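Local structure of carbohydrate oxidase (Microdochium nivale, 3RJA) at residues D25-N30 and Q314-F319; T131-G136 and S303-V308. The protein catalyses the FAD-dependent oxidation of the C1 hydroxyl of mono-, oligo- and polysaccharides to lactones, reducing molecular oxygen to hydrogen peroxide. All coordinates share one frame; numbering follows the deposited sequence. Where two conformers were deposited one is given.

Both contacts wall the isoalloxazine end of the FAD pocket, with centres about 14 Å apart. Contact 1 pairs the loop after helix 20-25 with the residues leading into strand 318-326, a strand of the eight-stranded antiparallel sheet. Contact 2 joins the flavin-bearing loop before helix 137-142 to the loop after helix 295-301. Along the chain the order is 25-30, 131-136, 303-308, 314-319, so contact 2 falls within the span that contact 1 closes. They meet through Gln314, whose OE1 is 3.1 Å from Gly134 N, a probable hydrogen bond. Each contact thus ties part of the cofactor-binding side of the chain to residues at or leading into strand 318-326.

Contact 1. Residues D25-N30 and Q314-F319. With FAD (flavin-adenine dinucleotide), chain B.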
ATOM      1  N   ASP A  25      18.293  -3.477 -10.276  1.00 12.11           N
ATOM      2  CA  ASP A  25      17.832  -3.973  -8.982  1.00 12.02           C
ATOM      3  C   ASP A  25      18.106  -2.996  -7.803  1.00 12.41           C
ATOM      4  O   ASP A  25      17.356  -2.972  -6.816  1.00 10.12           O
ATOM      5  CB  ASP A  25      18.468  -5.331  -8.673  1.00 11.04           C
ATOM      6  CG  ASP A  25      17.900  -6.498  -9.524  1.00 10.60           C
ATOM      7  OD1 ASP A  25      16.829  -6.388 -10.149  1.00 10.33           O
ATOM      8  OD2 ASP A  25      18.553  -7.572  -9.554  1.00 10.47           O
ATOM      9  N   VAL A  26      19.186  -2.204  -7.923  1.00 12.13           N
ATOM     10  CA  VAL A  26      19.657  -1.371  -6.832  1.00 11.25           C
ATOM     11  C   VAL A  26      18.970   0.018  -6.864  1.00 11.85           C
ATOM     12  O   VAL A  26      19.129   0.830  -5.933  1.00  9.94           O
ATOM     13  CB  VAL A  26      21.212  -1.181  -6.865  1.00 11.54           C
ATOM     14  CG1 VAL A  26      21.612  -0.049  -7.838  1.00 10.45           C
ATOM     15  CG2 VAL A  26      21.732  -0.839  -5.466  1.00 11.01           C
ATOM     16  N   GLU A  27      18.231   0.281  -7.937  1.00 11.19           N
ATOM     17  CA  GLU A  27      17.595   1.581  -8.101  1.00 12.72           C
ATOM     18  C   GLU A  27      16.273   1.620  -7.309  1.00 11.53           C
ATOM     19  O   GLU A  27      15.383   0.797  -7.562  1.00 11.74           O
ATOM     20  CB  GLU A  27      17.330   1.854  -9.598  1.00 13.16           C
ATOM     21  CG  GLU A  27      16.727   3.246  -9.898  1.00 15.73           C
ATOM     22  CD  GLU A  27      16.467   3.465 -11.395  1.00 19.19           C
ATOM     23  OE1 GLU A  27      15.927   2.551 -12.065  1.00 18.28           O
ATOM     24  OE2 GLU A  27      16.814   4.561 -11.893  1.00 21.18           O
ATOM     25  N   PRO A  28      16.136   2.555  -6.357  1.00 11.73           N
ATOM     26  CA  PRO A  28      14.860   2.687  -5.577  1.00 11.27           C
ATOM     27  C   PRO A  28      13.762   3.282  -6.435  1.00 12.11           C
ATOM     28  O   PRO A  28      14.075   4.029  -7.388  1.00 12.17           O
ATOM     29  CB  PRO A  28      15.204   3.721  -4.518  1.00 11.63           C
ATOM     30  CG  PRO A  28      16.318   4.613  -5.200  1.00 10.79           C
ATOM     31  CD  PRO A  28      17.104   3.637  -6.055  1.00 12.16           C
ATOM     32  N   PHE A  29      12.494   3.031  -6.090  1.00 11.05           N
ATOM     33  CA  PHE A  29      11.408   3.782  -6.723  1.00 10.92           C
ATOM     34  C   PHE A  29      11.528   5.284  -6.357  1.00 11.13           C
ATOM     35  O   PHE A  29      11.317   6.157  -7.202  1.00 10.89           O
ATOM     36  CB  PHE A  29      10.012   3.223  -6.333  1.00 10.35           C
ATOM     37  CG  PHE A  29       8.859   4.129  -6.738  1.00 10.68           C
ATOM     38  CD1 PHE A  29       8.504   4.277  -8.098  1.00 10.71           C
ATOM     39  CD2 PHE A  29       8.144   4.839  -5.780  1.00 10.19           C
ATOM     40  CE1 PHE A  29       7.446   5.126  -8.470  1.00 11.14           C
ATOM     41  CE2 PHE A  29       7.068   5.716  -6.146  1.00 10.33           C
ATOM     42  CZ  PHE A  29       6.719   5.850  -7.464  1.00 10.31           C
ATOM     43  N   ASN A  30      11.811   5.561  -5.082  1.00 11.40           N
ATOM     44  CA  ASN A  30      12.025   6.915  -4.570  1.00 11.74           C
ATOM     45  C   ASN A  30      13.525   7.234  -4.604  1.00 12.73           C
ATOM     46  O   ASN A  30      14.292   6.840  -3.689  1.00 11.22           O
ATOM     47  CB  ASN A  30      11.485   7.081  -3.133  1.00 12.12           C
ATOM     48  CG  ASN A  30      11.355   8.550  -2.740  1.00 12.87           C
ATOM     49  OD1 ASN A  30      11.848   9.415  -3.462  1.00 14.06           O
ATOM     50  ND2 ASN A  30      10.681   8.839  -1.628  1.00 11.70           N
ATOM     51  N   GLN A 314       8.437   0.421 -12.543  1.00 15.72           N
ATOM     52  CA  GLN A 314       7.936   1.599 -13.246  1.00 17.41           C
ATOM     53  C   GLN A 314       8.950   2.738 -13.132  1.00 18.35           C
ATOM     54  O   GLN A 314       9.945   2.603 -12.394  1.00 17.29           O
ATOM     55  CB  GLN A 314       6.501   2.004 -12.857  1.00 19.69           C
ATOM     56  CG  GLN A 314       6.086   1.914 -11.406  1.00 19.83           C
ATOM     57  CD  GLN A 314       4.626   2.354 -11.210  1.00 19.45           C
ATOM     58  OE1 GLN A 314       3.686   1.524 -11.093  1.00 17.62           O
ATOM     59  NE2 GLN A 314       4.430   3.661 -11.189  1.00 18.18           N
ATOM     60  N   PRO A 315       8.749   3.832 -13.900  1.00 17.16           N
ATOM     61  CA  PRO A 315       9.688   4.954 -13.803  1.00 16.41           C
ATOM     62  C   PRO A 315       9.800   5.443 -12.368  1.00 16.78           C
ATOM     63  O   PRO A 315       8.818   5.410 -11.616  1.00 17.40           O
ATOM     64  CB  PRO A 315       9.064   6.035 -14.711  1.00 17.73           C
ATOM     65  CG  PRO A 315       8.228   5.215 -15.751  1.00 17.27           C
ATOM     66  CD  PRO A 315       7.737   4.012 -14.968  1.00 17.99           C
ATOM     67  N   VAL A 316      10.982   5.922 -11.998  1.00 15.24           N
ATOM     68  CA  VAL A 316      11.245   6.335 -10.625  1.00 14.59           C
ATOM     69  C   VAL A 316      10.707   7.723 -10.436  1.00 15.44           C
ATOM     70  O   VAL A 316      10.441   8.433 -11.417  1.00 13.07           O
ATOM     71  CB  VAL A 316      12.764   6.322 -10.294  1.00 16.11           C
ATOM     72  CG1 VAL A 316      13.335   4.883 -10.402  1.00 13.67           C
ATOM     73  CG2 VAL A 316      13.543   7.299 -11.211  1.00 14.86           C
ATOM     74  N   GLU A 317      10.540   8.103  -9.167  1.00 14.47           N
ATOM     75  CA  GLU A 317      10.065   9.427  -8.814  1.00 15.25           C
ATOM     76  C   GLU A 317      10.901   9.946  -7.660  1.00 15.35           C
ATOM     77  O   GLU A 317      11.668   9.195  -7.038  1.00 15.33           O
ATOM     78  CB  GLU A 317       8.567   9.394  -8.430  1.00 14.81           C
ATOM     79  CG  GLU A 317       7.669   8.842  -9.550  1.00 15.91           C
ATOM     80  CD  GLU A 317       6.161   8.851  -9.211  1.00 17.43           C
ATOM     81  OE1 GLU A 317       5.715   9.511  -8.246  1.00 17.86           O
ATOM     82  OE2 GLU A 317       5.423   8.155  -9.909  1.00 20.48           O
ATOM     83  N   ASN A 318      10.722  11.227  -7.357  1.00 15.04           N
ATOM     84  CA  ASN A 318      11.568  11.912  -6.389  1.00 14.74           C
ATOM     85  C   ASN A 318      10.678  12.721  -5.430  1.00 13.50           C
ATOM     86  O   ASN A 318      10.171  13.794  -5.795  1.00 11.53           O
ATOM     87  CB  ASN A 318      12.545  12.825  -7.153  1.00 15.18           C
ATOM     88  CG  ASN A 318      13.461  13.603  -6.239  1.00 16.44           C
ATOM     89  OD1 ASN A 318      13.796  13.159  -5.140  1.00 16.83           O
ATOM     90  ND2 ASN A 318      13.867  14.792  -6.686  1.00 19.08           N
ATOM     91  N   PHE A 319      10.470  12.223  -4.210  1.00 12.80           N
ATOM     92  CA  PHE A 319       9.316  12.722  -3.474  1.00 12.91           C
ATOM     93  C   PHE A 319       9.336  12.463  -1.978  1.00 14.07           C
ATOM     94  O   PHE A 319      10.201  11.743  -1.449  1.00 14.04           O
ATOM     95  CB  PHE A 319       8.027  12.089  -4.074  1.00 13.39           C
ATOM     96  CG  PHE A 319       7.887  10.589  -3.774  1.00 13.40           C
ATOM     97  CD1 PHE A 319       8.489   9.637  -4.594  1.00 12.71           C
ATOM     98  CD2 PHE A 319       7.156  10.155  -2.672  1.00 12.80           C
ATOM     99  CE1 PHE A 319       8.357   8.267  -4.311  1.00 13.86           C
ATOM    100  CE2 PHE A 319       7.013   8.783  -2.382  1.00 13.24           C
ATOM    101  CZ  PHE A 319       7.604   7.850  -3.184  1.00 13.19           C
TER
HETATM  102  PA  FAD B 501       8.990  -3.078  -1.345  1.00  9.18           P
HETATM  103  O1A FAD B 501       9.680  -4.124  -2.180  1.00  9.44           O
HETATM  104  O2A FAD B 501       9.709  -1.756  -1.260  1.00  8.50           O
HETATM  105  O5B FAD B 501       8.784  -3.652   0.139  1.00  9.51           O
HETATM  106  C5B FAD B 501       7.927  -2.968   1.046  1.00  8.98           C
HETATM  107  C4B FAD B 501       8.112  -3.576   2.447  1.00  9.00           C
HETATM  108  O4B FAD B 501       7.681  -4.937   2.440  1.00  8.24           O
HETATM  109  C3B FAD B 501       9.568  -3.586   2.907  1.00  9.12           C
HETATM  110  O3B FAD B 501       9.598  -3.532   4.335  1.00 11.12           O
HETATM  111  C2B FAD B 501      10.014  -4.977   2.468  1.00  9.41           C
HETATM  112  O2B FAD B 501      11.143  -5.507   3.121  1.00  8.87           O
HETATM  113  C1B FAD B 501       8.755  -5.778   2.765  1.00  9.05           C
HETATM  114  N9A FAD B 501       8.700  -6.967   1.920  1.00  9.38           N
HETATM  115  C8A FAD B 501       8.891  -7.053   0.545  1.00  9.97           C
HETATM  116  N7A FAD B 501       8.744  -8.361   0.202  1.00 10.42           N
HETATM  117  C5A FAD B 501       8.449  -9.073   1.302  1.00  9.47           C
HETATM  118  C6A FAD B 501       8.209 -10.437   1.496  1.00 10.31           C
HETATM  119  N6A FAD B 501       8.231 -11.300   0.457  1.00  9.02           N
HETATM  120  N1A FAD B 501       7.912 -10.865   2.779  1.00  9.14           N
HETATM  121  C2A FAD B 501       7.901  -9.973   3.845  1.00  9.90           C
HETATM  122  N3A FAD B 501       8.176  -8.632   3.664  1.00  9.60           N
HETATM  123  C4A FAD B 501       8.432  -8.202   2.396  1.00  9.58           C
HETATM  124  N1  FAD B 501      -0.870   1.464  -1.775  1.00 15.10           N
HETATM  125  C2  FAD B 501      -2.224   1.138  -1.637  1.00 16.31           C
HETATM  126  O2  FAD B 501      -2.665   0.617  -0.606  1.00 12.78           O
HETATM  127  N3  FAD B 501      -3.047   1.366  -2.737  1.00 16.29           N
HETATM  128  C4  FAD B 501      -2.618   1.781  -3.983  1.00 16.18           C
HETATM  129  O4  FAD B 501      -3.409   1.849  -4.951  1.00 16.32           O
HETATM  130  C4X FAD B 501      -1.176   2.169  -4.066  1.00 14.93           C
HETATM  131  N5  FAD B 501      -0.670   2.598  -5.210  1.00 15.77           N
HETATM  132  C5X FAD B 501       0.672   2.862  -5.351  1.00 13.64           C
HETATM  133  C6  FAD B 501       1.213   3.231  -6.610  1.00 13.59           C
HETATM  134  C7  FAD B 501       2.576   3.365  -6.791  1.00 11.50           C
HETATM  135  C7M FAD B 501       3.152   3.783  -8.160  1.00 11.85           C
HETATM  136  C8  FAD B 501       3.445   3.004  -5.734  1.00 11.94           C
HETATM  137  C8M FAD B 501       4.949   3.109  -5.892  1.00 10.63           C
HETATM  138  C9  FAD B 501       2.934   2.706  -4.480  1.00 12.62           C
HETATM  139  C9A FAD B 501       1.545   2.604  -4.267  1.00 13.63           C
HETATM  140  N10 FAD B 501       0.997   2.163  -3.038  1.00 14.02           N
HETATM  141  C10 FAD B 501      -0.373   2.021  -2.881  1.00 14.89           C
HETATM  142  C1' FAD B 501       1.914   1.905  -1.880  1.00 13.44           C
HETATM  143  C2' FAD B 501       2.259   0.425  -1.791  1.00 12.43           C
HETATM  144  O2' FAD B 501       1.137  -0.289  -1.288  1.00 13.88           O
HETATM  145  C3' FAD B 501       3.412   0.221  -0.835  1.00 11.71           C
HETATM  146  O3' FAD B 501       4.498   1.045  -1.201  1.00 11.43           O
HETATM  147  C4' FAD B 501       3.818  -1.262  -0.824  1.00 11.75           C
HETATM  148  O4' FAD B 501       4.412  -1.563   0.402  1.00 10.13           O
HETATM  149  C5' FAD B 501       4.749  -1.605  -1.990  1.00 10.36           C
HETATM  150  O5' FAD B 501       5.067  -2.969  -1.952  1.00 11.29           O
HETATM  151  P   FAD B 501       6.412  -3.475  -2.710  1.00 10.43           P
HETATM  152  O1P FAD B 501       6.518  -4.969  -2.639  1.00 10.64           O
HETATM  153  O2P FAD B 501       6.422  -2.935  -4.142  1.00  9.59           O
HETATM  154  O3P FAD B 501       7.508  -2.695  -1.845  1.00  9.17           O
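Phe319 O takes a hydrogen bond from Asn30 ND2 (2.9 Å), which stands above the carbonyl plane, and a second from Arg32 NE. Asn30 OD1 accepts from Phe319 N at 3.2 Å. Asn30 CG is anti to its backbone nitrogen (chi1 -164°), which lays the amide flat over one face of the Phe319 ring, the planes 6° apart and ND2 above the ring centre. ND2 also reaches Tyr72 O. Losing this amide to an alanine here would probably leave Phe319 N without its acceptor, Phe319 O with Arg32 NE, and the ring without this stacked group. Asn30 and Glu317 form a single beta bridge; Glu317 N donates to Phe29 O (2.9 Å, 173°). Beside it, Val316 CG1 presses on Pro28 O and the carboxylate of Glu27. The Phe29 ring lies alongside Glu317, with CZ 3.5 Å from CD. Pro315 O meets the Phe29 ring edge, and FAD C8M sits over one ring face, offset toward the rim, 3.4 Å from Phe29 CE2. Glu317 OE1 is held by Arg391 and Tyr389. Gln314 NE2 approaches FAD C7M; its OE1 accepts from Gly134 N. Phe29 and Glu317 also touch the bound substrate analogue: a wall of the flavin and sugar site.

Contact 2. Residues T131-G136 and S303-V308; sequences TCPGVG and SNFDHV. With ZN (zinc ion), chain E; FAD (flavin-adenine dinucleotide), chain B.
Pro133 packs against Ser303, Phe305 and Val308, set in the FAD-binding domain just after the cysteine that carries the flavin. It occupies the second position of a type I beta turn from Cys132 to Val135. Its ring faces the 303-308 loop and makes nearly all the close approaches. Pro133 CB lies 3.3 Å from Val308 O. Pro133 CD is 3.5 Å from Ser303 O. Pro133 CG meets Phe305 CD2 at 3.8 Å. No hydrogen bond crosses between the segments. The proline carbons are in van der Waals contact with two backbone carbonyl oxygens and with side-chain carbons. Phe310 also touches Pro133. In one of its two conformers, Ser303 OG accepts from Phe305 N in an ST turn and is also bonded to Leu300 O, which ties the loop to helix 295-301. The CG of Phe305 is anti to its carbonyl carbon (chi1 -71°), and this brings CD2 obliquely against Pro133 CG.

The far side is looser. Asp306 is exposed and makes no contact with 131-136. Asp306 OD1 and His307 ND1 bind a zinc ion, OD1 lying in the plane of the imidazole at its edge. Asn304 turns to the sugar site, its ND2 hydrogen-bonded to the bound substrate analogue.

The other flank of 131-136 belongs to the cofactor. Thr131 N donates to FAD O4, Gly136 N donates to FAD O2P at 2.8 Å, and Val135 CG2 packs on the ring at C8 and C9. Between them Cys132 SG is covalently bonded to FAD C6, 1.8 Å away.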
ATOM      1  N   THR A 131      -3.928   0.228  -7.443  1.00 15.05           N
ATOM      2  CA  THR A 131      -4.083   0.606  -8.846  1.00 16.23           C
ATOM      3  C   THR A 131      -2.768   0.656  -9.625  1.00 17.86           C
ATOM      4  O   THR A 131      -2.800   0.639 -10.841  1.00 19.56           O
ATOM      5  CB  THR A 131      -4.690   2.017  -8.983  1.00 16.56           C
ATOM      6  OG1 THR A 131      -3.856   2.946  -8.274  1.00 14.96           O
ATOM      7  CG2 THR A 131      -6.112   2.073  -8.411  1.00 16.58           C
ATOM      8  N   CYS A 132      -1.633   0.796  -8.939  1.00 16.92           N
ATOM      9  CA  CYS A 132      -0.365   0.981  -9.633  1.00 16.44           C
ATOM     10  C   CYS A 132       0.175  -0.368 -10.146  1.00 15.17           C
ATOM     11  O   CYS A 132       0.394  -1.283  -9.360  1.00 14.73           O
ATOM     12  CB  CYS A 132       0.645   1.663  -8.688  1.00 18.05           C
ATOM     13  SG  CYS A 132       0.045   3.240  -7.964  0.93 16.36           S
ATOM     14  N   PRO A 133       0.394  -0.499 -11.466  1.00 15.28           N
ATOM     15  CA  PRO A 133       0.739  -1.843 -11.982  1.00 15.10           C
ATOM     16  C   PRO A 133       2.129  -2.397 -11.555  1.00 14.19           C
ATOM     17  O   PRO A 133       2.298  -3.610 -11.510  1.00 13.72           O
ATOM     18  CB  PRO A 133       0.627  -1.682 -13.505  1.00 14.93           C
ATOM     19  CG  PRO A 133       0.831  -0.201 -13.749  1.00 15.55           C
ATOM     20  CD  PRO A 133       0.262   0.505 -12.542  1.00 15.03           C
ATOM     21  N   GLY A 134       3.076  -1.517 -11.216  1.00 13.50           N
ATOM     22  CA  GLY A 134       4.423  -1.919 -10.782  1.00 12.42           C
ATOM     23  C   GLY A 134       4.608  -2.265  -9.308  1.00 11.98           C
ATOM     24  O   GLY A 134       5.646  -2.815  -8.918  1.00 10.80           O
ATOM     25  N   VAL A 135       3.593  -1.971  -8.486  1.00 11.60           N
ATOM     26  CA  VAL A 135       3.646  -2.324  -7.068  1.00 10.91           C
ATOM     27  C   VAL A 135       3.852  -3.833  -6.881  1.00 11.11           C
ATOM     28  O   VAL A 135       3.239  -4.640  -7.564  1.00 11.34           O
ATOM     29  CB  VAL A 135       2.396  -1.802  -6.314  1.00 11.02           C
ATOM     30  CG1 VAL A 135       2.304  -2.374  -4.896  1.00 10.40           C
ATOM     31  CG2 VAL A 135       2.478  -0.271  -6.241  1.00 10.77           C
ATOM     32  N   GLY A 136       4.739  -4.207  -5.972  1.00 10.75           N
ATOM     33  CA  GLY A 136       4.963  -5.610  -5.675  1.00 10.43           C
ATOM     34  C   GLY A 136       3.844  -6.181  -4.805  1.00 10.52           C
ATOM     35  O   GLY A 136       3.328  -5.502  -3.901  1.00  9.87           O
ATOM     36  N   SER A 303      -4.523   2.824 -14.118  1.00 13.93           N
ATOM     37  CA  SER A 303      -3.096   2.485 -13.981  0.70 13.36           C
ATOM     38  C   SER A 303      -2.118   3.649 -14.194  1.00 14.83           C
ATOM     39  O   SER A 303      -0.965   3.598 -13.696  1.00 13.26           O
ATOM     40  CB  SER A 303      -2.717   1.370 -14.983  0.70 12.39           C
ATOM     41  OG  SER A 303      -2.812   1.846 -16.316  0.70  9.40           O
ATOM     42  N   ASN A 304      -2.554   4.653 -14.963  1.00 14.79           N
ATOM     43  CA  ASN A 304      -1.709   5.766 -15.388  1.00 17.02           C
ATOM     44  C   ASN A 304      -0.605   5.349 -16.368  1.00 17.82           C
ATOM     45  O   ASN A 304       0.382   6.060 -16.507  1.00 18.97           O
ATOM     46  CB  ASN A 304      -1.094   6.500 -14.188  1.00 19.12           C
ATOM     47  CG  ASN A 304      -2.119   7.293 -13.409  1.00 23.98           C
ATOM     48  OD1 ASN A 304      -3.005   7.912 -14.001  1.00 26.43           O
ATOM     49  ND2 ASN A 304      -2.020   7.269 -12.075  1.00 25.59           N
ATOM     50  N   PHE A 305      -0.755   4.193 -17.014  1.00 17.55           N
ATOM     51  CA  PHE A 305       0.214   3.715 -18.021  1.00 18.13           C
ATOM     52  C   PHE A 305      -0.521   3.157 -19.217  1.00 17.76           C
ATOM     53  O   PHE A 305      -1.734   2.900 -19.151  1.00 15.58           O
ATOM     54  CB  PHE A 305       1.144   2.631 -17.439  1.00 18.70           C
ATOM     55  CG  PHE A 305       2.112   3.164 -16.464  1.00 22.08           C
ATOM     56  CD1 PHE A 305       3.334   3.685 -16.900  1.00 22.21           C
ATOM     57  CD2 PHE A 305       1.790   3.223 -15.108  1.00 23.87           C
ATOM     58  CE1 PHE A 305       4.232   4.225 -15.999  1.00 24.19           C
ATOM     59  CE2 PHE A 305       2.688   3.767 -14.178  1.00 26.36           C
ATOM     60  CZ  PHE A 305       3.910   4.277 -14.622  1.00 28.31           C
ATOM     61  N   ASP A 306       0.207   2.977 -20.322  1.00 18.36           N
ATOM     62  CA  ASP A 306      -0.430   2.467 -21.514  1.00 19.77           C
ATOM     63  C   ASP A 306      -0.496   0.926 -21.495  1.00 18.48           C
ATOM     64  O   ASP A 306      -1.014   0.335 -22.411  1.00 17.14           O
ATOM     65  CB  ASP A 306       0.216   3.032 -22.798  1.00 21.86           C
ATOM     66  CG  ASP A 306       1.574   2.417 -23.105  1.00 24.09           C
ATOM     67  OD1 ASP A 306       2.124   1.655 -22.282  1.00 22.48           O
ATOM     68  OD2 ASP A 306       2.098   2.697 -24.200  1.00 29.99           O
ATOM     69  N   HIS A 307       0.039   0.294 -20.455  1.00 17.36           N
ATOM     70  CA  HIS A 307      -0.172  -1.148 -20.246  1.00 16.69           C
ATOM     71  C   HIS A 307      -0.070  -1.446 -18.746  1.00 15.02           C
ATOM     72  O   HIS A 307       0.437  -0.613 -17.969  1.00 14.93           O
ATOM     73  CB  HIS A 307       0.848  -1.985 -21.041  1.00 15.43           C
ATOM     74  CG  HIS A 307       2.230  -1.962 -20.459  1.00 16.12           C
ATOM     75  ND1 HIS A 307       3.120  -0.934 -20.675  1.00 18.15           N
ATOM     76  CD2 HIS A 307       2.873  -2.841 -19.657  1.00 16.72           C
ATOM     77  CE1 HIS A 307       4.250  -1.182 -20.044  1.00 16.61           C
ATOM     78  NE2 HIS A 307       4.126  -2.335 -19.419  1.00 16.93           N
ATOM     79  N   VAL A 308      -0.551  -2.619 -18.342  1.00 15.00           N
ATOM     80  CA  VAL A 308      -0.512  -3.021 -16.933  1.00 16.37           C
ATOM     81  C   VAL A 308       0.358  -4.205 -16.602  1.00 16.51           C
ATOM     82  O   VAL A 308       0.741  -4.364 -15.435  1.00 17.07           O
ATOM     83  CB  VAL A 308      -1.917  -3.259 -16.334  1.00 17.46           C
ATOM     84  CG1 VAL A 308      -2.785  -1.981 -16.489  1.00 17.57           C
ATOM     85  CG2 VAL A 308      -2.579  -4.447 -16.939  1.00 16.29           C
TER
HETATM   86 ZN    ZN E 602       3.303   0.083 -22.567  0.50 23.94          ZN
HETATM   87  PA  FAD B 501       8.990  -3.078  -1.345  1.00  9.18           P
HETATM   88  O1A FAD B 501       9.680  -4.124  -2.180  1.00  9.44           O
HETATM   89  O2A FAD B 501       9.709  -1.756  -1.260  1.00  8.50           O
HETATM   90  O5B FAD B 501       8.784  -3.652   0.139  1.00  9.51           O
HETATM   91  C5B FAD B 501       7.927  -2.968   1.046  1.00  8.98           C
HETATM   92  C4B FAD B 501       8.112  -3.576   2.447  1.00  9.00           C
HETATM   93  O4B FAD B 501       7.681  -4.937   2.440  1.00  8.24           O
HETATM   94  C3B FAD B 501       9.568  -3.586   2.907  1.00  9.12           C
HETATM   95  O3B FAD B 501       9.598  -3.532   4.335  1.00 11.12           O
HETATM   96  C2B FAD B 501      10.014  -4.977   2.468  1.00  9.41           C
HETATM   97  O2B FAD B 501      11.143  -5.507   3.121  1.00  8.87           O
HETATM   98  C1B FAD B 501       8.755  -5.778   2.765  1.00  9.05           C
HETATM   99  N9A FAD B 501       8.700  -6.967   1.920  1.00  9.38           N
HETATM  100  C8A FAD B 501       8.891  -7.053   0.545  1.00  9.97           C
HETATM  101  N7A FAD B 501       8.744  -8.361   0.202  1.00 10.42           N
HETATM  102  C5A FAD B 501       8.449  -9.073   1.302  1.00  9.47           C
HETATM  103  C6A FAD B 501       8.209 -10.437   1.496  1.00 10.31           C
HETATM  104  N6A FAD B 501       8.231 -11.300   0.457  1.00  9.02           N
HETATM  105  N1A FAD B 501       7.912 -10.865   2.779  1.00  9.14           N
HETATM  106  C2A FAD B 501       7.901  -9.973   3.845  1.00  9.90           C
HETATM  107  N3A FAD B 501       8.176  -8.632   3.664  1.00  9.60           N
HETATM  108  C4A FAD B 501       8.432  -8.202   2.396  1.00  9.58           C
HETATM  109  N1  FAD B 501      -0.870   1.464  -1.775  1.00 15.10           N
HETATM  110  C2  FAD B 501      -2.224   1.138  -1.637  1.00 16.31           C
HETATM  111  O2  FAD B 501      -2.665   0.617  -0.606  1.00 12.78           O
HETATM  112  N3  FAD B 501      -3.047   1.366  -2.737  1.00 16.29           N
HETATM  113  C4  FAD B 501      -2.618   1.781  -3.983  1.00 16.18           C
HETATM  114  O4  FAD B 501      -3.409   1.849  -4.951  1.00 16.32           O
HETATM  115  C4X FAD B 501      -1.176   2.169  -4.066  1.00 14.93           C
HETATM  116  N5  FAD B 501      -0.670   2.598  -5.210  1.00 15.77           N
HETATM  117  C5X FAD B 501       0.672   2.862  -5.351  1.00 13.64           C
HETATM  118  C6  FAD B 501       1.213   3.231  -6.610  1.00 13.59           C
HETATM  119  C7  FAD B 501       2.576   3.365  -6.791  1.00 11.50           C
HETATM  120  C7M FAD B 501       3.152   3.783  -8.160  1.00 11.85           C
HETATM  121  C8  FAD B 501       3.445   3.004  -5.734  1.00 11.94           C
HETATM  122  C8M FAD B 501       4.949   3.109  -5.892  1.00 10.63           C
HETATM  123  C9  FAD B 501       2.934   2.706  -4.480  1.00 12.62           C
HETATM  124  C9A FAD B 501       1.545   2.604  -4.267  1.00 13.63           C
HETATM  125  N10 FAD B 501       0.997   2.163  -3.038  1.00 14.02           N
HETATM  126  C10 FAD B 501      -0.373   2.021  -2.881  1.00 14.89           C
HETATM  127  C1' FAD B 501       1.914   1.905  -1.880  1.00 13.44           C
HETATM  128  C2' FAD B 501       2.259   0.425  -1.791  1.00 12.43           C
HETATM  129  O2' FAD B 501       1.137  -0.289  -1.288  1.00 13.88           O
HETATM  130  C3' FAD B 501       3.412   0.221  -0.835  1.00 11.71           C
HETATM  131  O3' FAD B 501       4.498   1.045  -1.201  1.00 11.43           O
HETATM  132  C4' FAD B 501       3.818  -1.262  -0.824  1.00 11.75           C
HETATM  133  O4' FAD B 501       4.412  -1.563   0.402  1.00 10.13           O
HETATM  134  C5' FAD B 501       4.749  -1.605  -1.990  1.00 10.36           C
HETATM  135  O5' FAD B 501       5.067  -2.969  -1.952  1.00 11.29           O
HETATM  136  P   FAD B 501       6.412  -3.475  -2.710  1.00 10.43           P
HETATM  137  O1P FAD B 501       6.518  -4.969  -2.639  1.00 10.64           O
HETATM  138  O2P FAD B 501       6.422  -2.935  -4.142  1.00  9.59           O
HETATM  139  O3P FAD B 501       7.508  -2.695  -1.845  1.00  9.17           O